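Local coordinates for Gp26 (Listeria phage P40, PDB 4JZ5), which is a phage endolysin whose catalytic domain, of glycosyl hydrolase family 25, probably cleaves the sugar backbone of peptidoglycan in the Listeria cell wall, at residues Y174-K180 with Y194-G198. Numbering follows the deposited sequence.
Sequences YGVDNGK and YTSKG
With chi1 at -155°, the carboxylate of Asp177 is swung nearly trans to its own backbone N and reaches the backbone corner at Ser196, while Thr195, with OG1 also trans to its N (chi1 -172°), offers its hydroxyl to the same group. The contact ties the loop between strands 169-172 and 191-195 to the corner at Ser196 where strand 191-195 gives way to strand 197-200, in the curled barrel-like sheet of this family 25 glycosyl hydrolase domain. Asp177 OD1 takes two donors: Ser196 N, 2.7 Å away on its syn lone pair, and Thr195 OG1, which arrives 2.6 Å off almost head-on to the C-O bond. Asp177 OD2 receives Ser196 OG at 2.7 Å, again on the syn side, so backbone N and hydroxyl of one serine grip both carboxylate oxygens and fix the rotation of the group. Thr195 OG1 is itself heavily used, accepting from Gly179 N across the contact at 3.0 Å and from Lys197 N in an ST turn that helps shape the corner. On the loop side, a type II' turn from Tyr174 to Asp177 brings the aspartate round, and an Asx turn at Asn178 follows. The Tyr174 ring lies against the chain at this corner, one face against the Thr195-Ser196 peptide, with Ser196 N 4.0 Å above its centre; the Tyr174 hydroxyl is hydrogen-bonded to Gln193 OE1. Farther along the loop, the Tyr194 ring packs obliquely against the Lys180 backbone, Tyr194 CD1 coming within 3.5 Å of Lys180 C, and also touches Pro181 and Met209. Thr195 CG2 rests on the Gly179 backbone. A water bridges the two segments, donating to Gly179 O and lying 2.8 Å from Tyr194 OH.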
# COMPACT_ATOMS: atom_id res chain seq x y z
N TYR A 174 -1.63 14.35 -5.91
CA TYR A 174 -3.07 14.59 -5.81
C TYR A 174 -3.58 15.79 -6.60
O TYR A 174 -4.78 15.86 -6.85
CB TYR A 174 -3.48 14.80 -4.36
CG TYR A 174 -3.16 13.69 -3.40
CD1 TYR A 174 -2.94 12.38 -3.83
CD2 TYR A 174 -3.10 13.94 -2.04
CE1 TYR A 174 -2.67 11.38 -2.92
CE2 TYR A 174 -2.83 12.94 -1.14
CZ TYR A 174 -2.61 11.66 -1.58
OH TYR A 174 -2.34 10.69 -0.64
N GLY A 175 -2.73 16.73 -6.96
CA GLY A 175 -3.23 17.93 -7.61
C GLY A 175 -4.25 18.65 -6.75
O GLY A 175 -4.01 18.90 -5.58
N VAL A 176 -5.41 18.97 -7.33
CA VAL A 176 -6.48 19.64 -6.59
C VAL A 176 -7.09 18.76 -5.50
O VAL A 176 -7.80 19.26 -4.64
CB VAL A 176 -7.62 20.13 -7.49
CG1 VAL A 176 -7.14 21.26 -8.39
CG2 VAL A 176 -8.23 19.00 -8.30
N ASP A 177 -6.81 17.46 -5.56
CA ASP A 177 -7.27 16.49 -4.56
C ASP A 177 -8.79 16.55 -4.41
O ASP A 177 -9.31 16.80 -3.32
CB ASP A 177 -6.58 16.68 -3.22
CG ASP A 177 -6.56 15.40 -2.39
OD1 ASP A 177 -6.95 14.34 -2.90
OD2 ASP A 177 -6.14 15.47 -1.21
N ASN A 178 -9.49 16.30 -5.51
CA ASN A 178 -10.94 16.47 -5.53
C ASN A 178 -11.68 15.19 -5.83
O ASN A 178 -12.83 15.23 -6.26
CB ASN A 178 -11.34 17.54 -6.56
CG ASN A 178 -11.17 17.07 -7.98
OD1 ASN A 178 -10.49 16.09 -8.24
ND2 ASN A 178 -11.77 17.80 -8.91
N GLY A 179 -11.04 14.05 -5.60
CA GLY A 179 -11.70 12.77 -5.76
C GLY A 179 -11.57 12.17 -7.14
O GLY A 179 -12.01 11.03 -7.35
N LYS A 180 -10.98 12.90 -8.07
CA LYS A 180 -10.81 12.44 -9.44
C LYS A 180 -9.36 12.66 -9.84
O LYS A 180 -8.67 13.48 -9.24
CB LYS A 180 -11.72 13.22 -10.39
CG LYS A 180 -13.20 13.02 -10.10
CD LYS A 180 -13.67 11.63 -10.48
CE LYS A 180 -15.15 11.46 -10.20
NZ LYS A 180 -15.67 10.14 -10.67
N TYR A 194 -3.99 9.11 -6.79
CA TYR A 194 -4.33 10.38 -7.41
C TYR A 194 -5.20 11.29 -6.55
O TYR A 194 -5.36 12.47 -6.87
CB TYR A 194 -4.95 10.17 -8.78
CG TYR A 194 -6.24 9.38 -8.82
CD1 TYR A 194 -7.45 9.98 -8.52
CD2 TYR A 194 -6.26 8.05 -9.22
CE1 TYR A 194 -8.62 9.28 -8.59
CE2 TYR A 194 -7.44 7.34 -9.29
CZ TYR A 194 -8.62 7.96 -8.99
OH TYR A 194 -9.79 7.24 -9.08
N THR A 195 -5.75 10.77 -5.46
CA THR A 195 -6.51 11.59 -4.54
C THR A 195 -6.58 10.91 -3.18
O THR A 195 -6.48 9.67 -3.10
CB THR A 195 -7.96 11.85 -5.07
OG1 THR A 195 -8.63 12.80 -4.25
CG2 THR A 195 -8.78 10.57 -5.11
N SER A 196 -6.76 11.72 -2.14
CA SER A 196 -7.06 11.24 -0.80
C SER A 196 -8.53 11.49 -0.46
O SER A 196 -8.96 11.18 0.66
CB SER A 196 -6.17 11.92 0.23
OG SER A 196 -6.50 13.30 0.40
N LYS A 197 -9.30 12.02 -1.41
CA LYS A 197 -10.66 12.46 -1.13
C LYS A 197 -11.66 11.79 -2.06
O LYS A 197 -12.66 12.39 -2.46
CB LYS A 197 -10.77 13.99 -1.26
CG LYS A 197 -9.83 14.74 -0.35
CD LYS A 197 -10.05 14.45 1.11
CE LYS A 197 -9.14 15.33 1.97
NZ LYS A 197 -9.27 15.06 3.42
N GLY A 198 -11.39 10.53 -2.38
CA GLY A 198 -12.32 9.77 -3.18
C GLY A 198 -13.67 9.62 -2.52
O GLY A 198 -13.80 9.64 -1.29
O HOH W 1 -11.97 8.91 -9.34